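Local coordinates for protein putative hyaluronoglucosaminidase (Clostridium perfringens, PDB 6PWI) that probably removes N-acetylhexosamine residues from glycans as a family 84 glycoside hydrolase, this chain being the catalytic portion, with its flanking domains, of a longer secreted protein, at residues A[35-43]-A[437-448]; A[488-499]-A[609-617]. All blocks are in the same frame, centred on the assembly; numbering follows the deposited sequence.

Contact 1 lies at a domain junction and contact 2 within the C-terminal helical region, their centres about 29 Å apart and their nearest atoms about 11 Å apart, without touching. In contact 1, the loop 35-43 leading into the N-terminal mixed sheet packs on helix 433-444, which follows the last strand of the eight-stranded parallel barrel. Contact 2 comes after the barrel: the approach to helix 496-507 meets the start of helix 613-623. Both segments of contact 1 precede both of contact 2 in the sequence, and the two share no helix or strand. One therefore joins domains, whereas the other brings together the beginning and end of the helical region.

Contact 1: A[35-43]-A[437-448]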
# COMPACT_ATOMS: atom_id res chain seq x y z
N GLU A 35 -15.30 -9.59 -8.71
CA GLU A 35 -14.01 -8.93 -8.67
C GLU A 35 -13.45 -9.02 -7.25
O GLU A 35 -14.02 -8.47 -6.31
CB GLU A 35 -14.15 -7.48 -9.14
CG GLU A 35 -12.90 -6.65 -8.95
CD GLU A 35 -13.02 -5.23 -9.48
OE1 GLU A 35 -13.16 -5.07 -10.71
OE2 GLU A 35 -13.00 -4.28 -8.66
N ILE A 36 -12.33 -9.74 -7.12
CA ILE A 36 -11.67 -9.93 -5.84
C ILE A 36 -10.21 -9.48 -5.97
O ILE A 36 -9.49 -9.96 -6.85
CB ILE A 36 -11.77 -11.39 -5.39
CG1 ILE A 36 -13.23 -11.82 -5.20
CG2 ILE A 36 -10.95 -11.63 -4.13
CD1 ILE A 36 -13.42 -13.31 -5.20
N TYR A 37 -9.80 -8.57 -5.08
CA TYR A 37 -8.41 -8.14 -4.98
C TYR A 37 -7.90 -8.41 -3.57
O TYR A 37 -8.62 -8.16 -2.60
CB TYR A 37 -8.27 -6.65 -5.32
CG TYR A 37 -8.22 -6.36 -6.80
CD1 TYR A 37 -7.03 -6.50 -7.50
CD2 TYR A 37 -9.35 -5.96 -7.50
CE1 TYR A 37 -6.96 -6.24 -8.86
CE2 TYR A 37 -9.30 -5.70 -8.86
CZ TYR A 37 -8.10 -5.84 -9.54
OH TYR A 37 -8.02 -5.59 -10.88
N PRO A 38 -6.65 -8.89 -3.39
CA PRO A 38 -5.76 -9.23 -4.50
C PRO A 38 -6.33 -10.39 -5.32
O PRO A 38 -7.19 -11.11 -4.83
CB PRO A 38 -4.47 -9.68 -3.80
CG PRO A 38 -4.55 -9.02 -2.44
CD PRO A 38 -6.02 -9.11 -2.08
N ILE A 39 -5.84 -10.54 -6.55
CA ILE A 39 -6.31 -11.57 -7.46
C ILE A 39 -6.02 -12.94 -6.85
O ILE A 39 -4.86 -13.28 -6.62
CB ILE A 39 -5.66 -11.44 -8.86
CG1 ILE A 39 -5.89 -10.06 -9.48
CG2 ILE A 39 -6.13 -12.57 -9.77
CD1 ILE A 39 -7.33 -9.78 -9.87
N PRO A 40 -7.05 -13.77 -6.58
CA PRO A 40 -6.84 -15.06 -5.93
C PRO A 40 -5.98 -15.93 -6.84
O PRO A 40 -6.04 -15.81 -8.06
CB PRO A 40 -8.26 -15.63 -5.80
CG PRO A 40 -9.14 -14.41 -5.85
CD PRO A 40 -8.47 -13.52 -6.87
N GLN A 41 -5.18 -16.80 -6.22
CA GLN A 41 -4.32 -17.69 -6.98
C GLN A 41 -5.18 -18.60 -7.86
O GLN A 41 -4.78 -18.93 -8.97
CB GLN A 41 -3.40 -18.47 -6.04
CG GLN A 41 -2.49 -17.57 -5.21
CD GLN A 41 -1.28 -17.03 -5.93
OE1 GLN A 41 -0.92 -17.47 -7.02
NE2 GLN A 41 -0.62 -16.07 -5.31
N SER A 42 -6.36 -18.98 -7.35
CA SER A 42 -7.26 -19.88 -8.07
C SER A 42 -8.69 -19.73 -7.56
O SER A 42 -8.95 -19.88 -6.36
CB SER A 42 -6.79 -21.31 -7.95
OG SER A 42 -7.68 -22.17 -8.62
N ILE A 43 -9.61 -19.43 -8.48
CA ILE A 43 -11.03 -19.39 -8.18
C ILE A 43 -11.80 -20.18 -9.24
O ILE A 43 -11.51 -20.08 -10.44
CB ILE A 43 -11.55 -17.95 -7.99
CG1 ILE A 43 -12.99 -17.93 -7.48
CG2 ILE A 43 -11.40 -17.14 -9.27
CD1 ILE A 43 -13.50 -16.58 -7.06
N PHE A 437 -2.92 -0.33 -2.30
CA PHE A 437 -3.66 -1.28 -3.12
C PHE A 437 -2.71 -2.04 -4.04
O PHE A 437 -2.81 -3.26 -4.15
CB PHE A 437 -4.74 -0.56 -3.93
CG PHE A 437 -5.78 -1.47 -4.52
CD1 PHE A 437 -6.96 -1.74 -3.84
CD2 PHE A 437 -5.59 -2.06 -5.77
CE1 PHE A 437 -7.93 -2.56 -4.40
CE2 PHE A 437 -6.55 -2.89 -6.32
CZ PHE A 437 -7.73 -3.13 -5.64
N ALA A 438 -1.77 -1.31 -4.68
CA ALA A 438 -0.86 -1.91 -5.64
C ALA A 438 0.02 -2.96 -4.96
O ALA A 438 0.06 -4.11 -5.41
CB ALA A 438 -0.03 -0.85 -6.32
N ILE A 439 0.69 -2.56 -3.87
CA ILE A 439 1.60 -3.43 -3.14
C ILE A 439 0.85 -4.64 -2.57
O ILE A 439 1.39 -5.74 -2.54
CB ILE A 439 2.35 -2.63 -2.05
CG1 ILE A 439 3.19 -1.50 -2.66
CG2 ILE A 439 3.18 -3.54 -1.16
CD1 ILE A 439 3.98 -1.90 -3.87
N ALA A 440 -0.39 -4.43 -2.12
CA ALA A 440 -1.20 -5.51 -1.58
C ALA A 440 -1.45 -6.56 -2.65
O ALA A 440 -1.24 -7.75 -2.40
CB ALA A 440 -2.50 -4.96 -1.03
N ASP A 441 -1.91 -6.12 -3.83
CA ASP A 441 -2.24 -6.99 -4.93
C ASP A 441 -0.98 -7.71 -5.40
O ASP A 441 -0.95 -8.94 -5.48
CB ASP A 441 -2.90 -6.18 -6.05
CG ASP A 441 -3.47 -6.99 -7.20
OD1 ASP A 441 -3.63 -8.23 -7.06
OD2 ASP A 441 -3.78 -6.36 -8.23
N TYR A 442 0.07 -6.94 -5.69
CA TYR A 442 1.32 -7.48 -6.18
C TYR A 442 1.95 -8.41 -5.15
O TYR A 442 2.48 -9.46 -5.49
CB TYR A 442 2.28 -6.36 -6.57
CG TYR A 442 3.67 -6.80 -6.97
CD1 TYR A 442 3.89 -7.54 -8.12
CD2 TYR A 442 4.77 -6.47 -6.20
CE1 TYR A 442 5.16 -7.94 -8.50
CE2 TYR A 442 6.05 -6.85 -6.57
CZ TYR A 442 6.25 -7.59 -7.72
OH TYR A 442 7.51 -7.97 -8.08
N GLY A 443 1.90 -8.00 -3.88
CA GLY A 443 2.54 -8.75 -2.81
C GLY A 443 1.91 -10.12 -2.62
O GLY A 443 2.62 -11.09 -2.34
N TRP A 444 0.58 -10.19 -2.81
CA TRP A 444 -0.18 -11.41 -2.63
C TRP A 444 -0.01 -12.35 -3.83
O TRP A 444 0.37 -13.51 -3.65
CB TRP A 444 -1.66 -11.11 -2.35
CG TRP A 444 -2.49 -12.34 -2.13
CD1 TRP A 444 -3.14 -13.07 -3.08
CD2 TRP A 444 -2.72 -13.02 -0.88
NE1 TRP A 444 -3.77 -14.14 -2.51
CE2 TRP A 444 -3.53 -14.14 -1.16
CE3 TRP A 444 -2.34 -12.78 0.45
CZ2 TRP A 444 -3.96 -15.02 -0.17
CZ3 TRP A 444 -2.75 -13.66 1.43
CH2 TRP A 444 -3.55 -14.76 1.13
N ASN A 445 -0.27 -11.82 -5.03
CA ASN A 445 -0.26 -12.59 -6.27
C ASN A 445 0.61 -11.87 -7.30
O ASN A 445 0.13 -10.95 -7.95
CB ASN A 445 -1.68 -12.76 -6.83
CG ASN A 445 -1.75 -13.66 -8.05
OD1 ASN A 445 -0.78 -13.80 -8.80
ND2 ASN A 445 -2.91 -14.27 -8.27
N ARG A 446 1.85 -12.34 -7.46
CA ARG A 446 2.82 -11.65 -8.30
C ARG A 446 2.54 -11.84 -9.79
O ARG A 446 2.48 -10.87 -10.53
CB ARG A 446 4.25 -12.07 -7.93
CG ARG A 446 4.81 -11.29 -6.75
CD ARG A 446 6.09 -11.97 -6.34
NE ARG A 446 6.36 -11.92 -4.91
CZ ARG A 446 7.24 -12.71 -4.30
NH1 ARG A 446 7.90 -13.62 -5.01
NH2 ARG A 446 7.45 -12.60 -3.00
N ALA A 447 2.40 -13.09 -10.23
CA ALA A 447 2.32 -13.36 -11.66
C ALA A 447 1.10 -12.70 -12.29
O ALA A 447 1.17 -12.22 -13.42
CB ALA A 447 2.36 -14.85 -11.93
N ASP A 448 -0.01 -12.65 -11.54
CA ASP A 448 -1.26 -12.13 -12.07
C ASP A 448 -1.39 -10.63 -11.81
O ASP A 448 -2.49 -10.09 -11.90
CB ASP A 448 -2.48 -12.87 -11.51
CG ASP A 448 -2.46 -14.37 -11.75
OD1 ASP A 448 -1.80 -14.81 -12.71
OD2 ASP A 448 -3.11 -15.09 -10.96
O HOH W 1 -3.10 -17.97 -11.00
O HOH W 2 0.21 -16.21 -9.25
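Pro-38 and Asp-441 bring the backbones closest, CA to CA 4.2 Å, where the non-helical run 35-43, with a cis peptide before Pro-38, passes the last turns of helix 433-444. Ile-39 N donates to Asp-441 OD1 (3.2 Å) on its syn side, 35° out of the carboxylate plane. Asp-441 OD2 sits at the edge of the Tyr-37 ring, 3.2 Å from Tyr-37 CE1, and accepts from Ser-454. Phe-437 reaches one face of that ring through CZ, 3.5 Å from Tyr-37 CG, the planes inclined at 54°. Pro-38 CB rests 3.5 Å from Trp-444 CB.

At the helix end, Asn-445 holds CG anti to its N (chi1 -175°), directing ND2 to Ile-39 O at 2.7 Å; that donor stands above the carbonyl plane. Asn-445 ND2 also binds Asp-448 OD2, while Asn-445 OD1 accepts from Asp-448 N (3.1 Å) in an Asx motif. The Gln-41 amide stacks on that of Asn-445, Gln-41 NE2 donating to Tyr-174 O, and one water joins Gln-41 OE1 to Asn-445 OD1. These bonds probably fix the Asn-445 amide in rotation. With the Pro-38/Trp-444 and Tyr-37/Phe-437 packing, the polar bonds join the N-terminal domain to helix 433-444 of the barrel domain.

Contact 2: A[488-499]-A[609-617]; sequences SLEESEELRPVI and GTRHLIPFI
Arg-611 takes part in both direct hydrogen bonds across the contact, to Glu-491 and to Ser-488, with its CA 6.1 Å from Glu-491 CA. A chi1 of -177° swings the extended Glu-491 chain away from its own amide, carrying Glu-491 OE2 to Arg-611 N at 2.9 Å, the donor nearly along the C-O axis. Arg-611 runs straight from CG to NE, and its NH1 donates to Ser-488 OG (2.8 Å, N-H...O 172°), 4° out of the guanidinium plane. One face of this guanidinium lies against Glu-490 CA, and its NH1 also makes a salt bridge to Asp-479. Glu-491 OE1 accepts from the backbone N atoms of Ser-478 and Asp-479.

Among the waters, one binds Glu-491 OE2, His-612 N and Ser-492 OG, which is also hydrogen-bonded to His-476 ND1; another joins Ser-488 OG to Arg-611 NH2, and a third links Glu-491 OE1 with Thr-610 OG1.

Arg-496 CG stands over the centre of the His-612 ring, 3.8 Å from the centroid in a CH-pi contact, while Glu-491 O lies at the ring's edge, 3.2 Å from His-612 CD2. The Arg-496 guanidinium makes a salt bridge to Glu-493 in its own segment. Ile-499 CG2 makes a second CH-pi contact over a face of Phe-616.

Apolar packing centres on Leu-613, whose CD2 meets Leu-495 CD2 at 3.6 Å and also touches Ile-499 CD1.

Glu-491 OE2, bound to Arg-611 N and by water to His-612 N, the N-cap, lies at the N-terminal end of helix 613-623, whose dipole would probably favour its negative charge. Polar bonds thus join the non-helical lead-ins, while the first turns of helices 496-507 and 613-623 pack through Ile-499, Leu-613 and Phe-616 in the helical region after the barrel.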
# COMPACT_ATOMS: atom_id res chain seq x y z
N SER A 488 11.73 8.57 -12.62
CA SER A 488 10.84 9.15 -13.62
C SER A 488 9.74 8.14 -13.90
O SER A 488 10.04 7.01 -14.28
CB SER A 488 11.62 9.46 -14.88
OG SER A 488 10.75 9.90 -15.93
N LEU A 489 8.48 8.55 -13.69
CA LEU A 489 7.35 7.66 -13.85
C LEU A 489 6.34 8.31 -14.79
O LEU A 489 6.26 9.53 -14.87
CB LEU A 489 6.71 7.37 -12.49
CG LEU A 489 7.62 6.69 -11.47
CD1 LEU A 489 6.95 6.64 -10.10
CD2 LEU A 489 8.00 5.29 -11.94
N GLU A 490 5.56 7.48 -15.49
CA GLU A 490 4.65 8.04 -16.46
C GLU A 490 3.48 8.74 -15.76
O GLU A 490 3.15 8.42 -14.63
CB GLU A 490 4.29 7.06 -17.58
CG GLU A 490 3.54 5.82 -17.12
CD GLU A 490 3.23 4.84 -18.24
OE1 GLU A 490 4.17 4.47 -19.00
OE2 GLU A 490 2.05 4.44 -18.35
N GLU A 491 2.92 9.72 -16.47
CA GLU A 491 1.88 10.62 -16.01
C GLU A 491 1.19 11.15 -17.26
O GLU A 491 1.86 11.45 -18.25
CB GLU A 491 2.53 11.75 -15.20
CG GLU A 491 1.56 12.74 -14.58
CD GLU A 491 2.27 13.88 -13.87
OE1 GLU A 491 2.53 13.75 -12.65
OE2 GLU A 491 2.59 14.90 -14.53
N SER A 492 -0.14 11.22 -17.24
CA SER A 492 -0.91 11.74 -18.37
C SER A 492 -0.75 10.84 -19.60
O SER A 492 -0.77 11.36 -20.71
CB SER A 492 -0.53 13.17 -18.69
OG SER A 492 -0.68 14.03 -17.58
N GLU A 493 -0.62 9.52 -19.41
CA GLU A 493 -0.22 8.66 -20.51
C GLU A 493 -1.31 8.54 -21.58
O GLU A 493 -1.01 8.51 -22.77
CB GLU A 493 0.28 7.30 -20.03
CG GLU A 493 0.97 6.48 -21.12
CD GLU A 493 2.14 7.09 -21.88
OE1 GLU A 493 2.73 8.10 -21.40
OE2 GLU A 493 2.49 6.55 -22.95
N GLU A 494 -2.57 8.47 -21.14
CA GLU A 494 -3.69 8.37 -22.07
C GLU A 494 -3.90 9.68 -22.83
O GLU A 494 -4.29 9.66 -24.00
CB GLU A 494 -4.97 8.00 -21.32
CG GLU A 494 -5.16 6.51 -21.16
CD GLU A 494 -6.59 6.09 -20.85
OE1 GLU A 494 -7.22 6.70 -19.95
OE2 GLU A 494 -7.08 5.15 -21.51
N LEU A 495 -3.65 10.81 -22.16
CA LEU A 495 -3.89 12.11 -22.75
C LEU A 495 -2.74 12.52 -23.68
O LEU A 495 -2.94 13.36 -24.56
CB LEU A 495 -4.08 13.14 -21.63
CG LEU A 495 -4.53 14.53 -22.10
CD1 LEU A 495 -5.92 14.46 -22.71
CD2 LEU A 495 -4.49 15.54 -20.96
N ARG A 496 -1.56 11.92 -23.48
CA ARG A 496 -0.33 12.33 -24.14
C ARG A 496 -0.46 12.37 -25.66
O ARG A 496 -0.04 13.34 -26.28
CB ARG A 496 0.86 11.47 -23.70
CG ARG A 496 2.19 11.93 -24.30
CD ARG A 496 3.35 10.97 -24.15
NE ARG A 496 2.89 9.59 -24.30
CZ ARG A 496 2.72 8.96 -25.46
NH1 ARG A 496 3.01 9.56 -26.60
NH2 ARG A 496 2.27 7.71 -25.45
N PRO A 497 -0.97 11.31 -26.34
CA PRO A 497 -1.03 11.32 -27.81
C PRO A 497 -1.93 12.44 -28.32
O PRO A 497 -1.69 13.00 -29.39
CB PRO A 497 -1.66 9.96 -28.17
CG PRO A 497 -1.48 9.11 -26.93
CD PRO A 497 -1.52 10.07 -25.77
N VAL A 498 -2.96 12.77 -27.52
CA VAL A 498 -3.92 13.80 -27.89
C VAL A 498 -3.24 15.16 -27.80
O VAL A 498 -3.38 15.98 -28.70
CB VAL A 498 -5.22 13.71 -27.05
CG1 VAL A 498 -6.21 14.80 -27.41
CG2 VAL A 498 -5.88 12.34 -27.17
N ILE A 499 -2.48 15.39 -26.72
CA ILE A 499 -1.70 16.61 -26.55
C ILE A 499 -0.73 16.76 -27.72
O ILE A 499 -0.61 17.85 -28.29
CB ILE A 499 -0.97 16.64 -25.19
CG1 ILE A 499 -1.94 16.97 -24.05
CG2 ILE A 499 0.19 17.62 -25.22
CD1 ILE A 499 -1.40 16.65 -22.68
N GLY A 609 0.77 17.68 -12.83
CA GLY A 609 0.67 17.78 -14.28
C GLY A 609 1.96 18.25 -14.94
O GLY A 609 1.91 18.88 -16.00
N THR A 610 3.10 17.90 -14.36
CA THR A 610 4.38 18.41 -14.82
C THR A 610 4.91 17.63 -16.02
O THR A 610 5.75 18.15 -16.76
CB THR A 610 5.45 18.39 -13.71
OG1 THR A 610 5.41 17.12 -13.07
CG2 THR A 610 5.27 19.48 -12.68
N ARG A 611 4.49 16.38 -16.21
CA ARG A 611 5.10 15.60 -17.28
C ARG A 611 4.62 16.09 -18.64
O ARG A 611 5.43 16.25 -19.56
CB ARG A 611 4.96 14.09 -17.04
CG ARG A 611 5.90 13.22 -17.88
CD ARG A 611 5.65 11.73 -17.70
NE ARG A 611 6.52 10.85 -18.48
CZ ARG A 611 7.74 10.44 -18.10
NH1 ARG A 611 8.26 10.84 -16.94
NH2 ARG A 611 8.44 9.65 -18.89
N HIS A 612 3.32 16.36 -18.77
CA HIS A 612 2.78 16.72 -20.08
C HIS A 612 1.88 17.95 -20.02
O HIS A 612 1.86 18.71 -20.98
CB HIS A 612 2.12 15.52 -20.76
CG HIS A 612 3.08 14.43 -21.08
ND1 HIS A 612 4.11 14.59 -21.99
CD2 HIS A 612 3.20 13.17 -20.59
CE1 HIS A 612 4.82 13.48 -22.05
NE2 HIS A 612 4.28 12.59 -21.21
N LEU A 613 1.14 18.14 -18.91
CA LEU A 613 0.12 19.18 -18.86
C LEU A 613 0.77 20.56 -18.93
O LEU A 613 0.36 21.41 -19.73
CB LEU A 613 -0.77 19.05 -17.62
CG LEU A 613 -1.60 17.78 -17.48
CD1 LEU A 613 -2.76 18.00 -16.52
CD2 LEU A 613 -2.12 17.27 -18.82
N ILE A 614 1.78 20.79 -18.08
CA ILE A 614 2.44 22.08 -18.02
C ILE A 614 3.23 22.33 -19.31
O ILE A 614 3.13 23.41 -19.90
CB ILE A 614 3.26 22.24 -16.72
CG1 ILE A 614 2.32 22.38 -15.51
CG2 ILE A 614 4.21 23.42 -16.80
CD1 ILE A 614 3.01 22.20 -14.18
N PRO A 615 4.05 21.36 -19.80
CA PRO A 615 4.76 21.53 -21.07
C PRO A 615 3.85 21.94 -22.23
O PRO A 615 4.26 22.75 -23.07
CB PRO A 615 5.40 20.15 -21.30
CG PRO A 615 5.64 19.65 -19.88
CD PRO A 615 4.41 20.10 -19.13
N PHE A 616 2.62 21.41 -22.26
CA PHE A 616 1.66 21.74 -23.30
C PHE A 616 1.24 23.20 -23.19
O PHE A 616 1.18 23.90 -24.20
CB PHE A 616 0.46 20.79 -23.21
CG PHE A 616 -0.60 21.00 -24.26
CD1 PHE A 616 -0.26 21.21 -25.59
CD2 PHE A 616 -1.95 20.96 -23.92
CE1 PHE A 616 -1.25 21.38 -26.55
CE2 PHE A 616 -2.94 21.13 -24.89
CZ PHE A 616 -2.58 21.34 -26.20
N ILE A 617 0.95 23.66 -21.97
CA ILE A 617 0.57 25.03 -21.70
C ILE A 617 1.69 25.95 -22.20
O ILE A 617 1.42 27.01 -22.77
CB ILE A 617 0.29 25.24 -20.20
CG1 ILE A 617 -1.02 24.57 -19.77
CG2 ILE A 617 0.31 26.71 -19.82
CD1 ILE A 617 -1.31 24.70 -18.29
O HOH W 3 10.98 8.47 -18.28
O HOH W 4 1.31 15.63 -17.04
O HOH W 5 3.62 9.67 -19.62
O HOH W 6 3.28 15.96 -11.45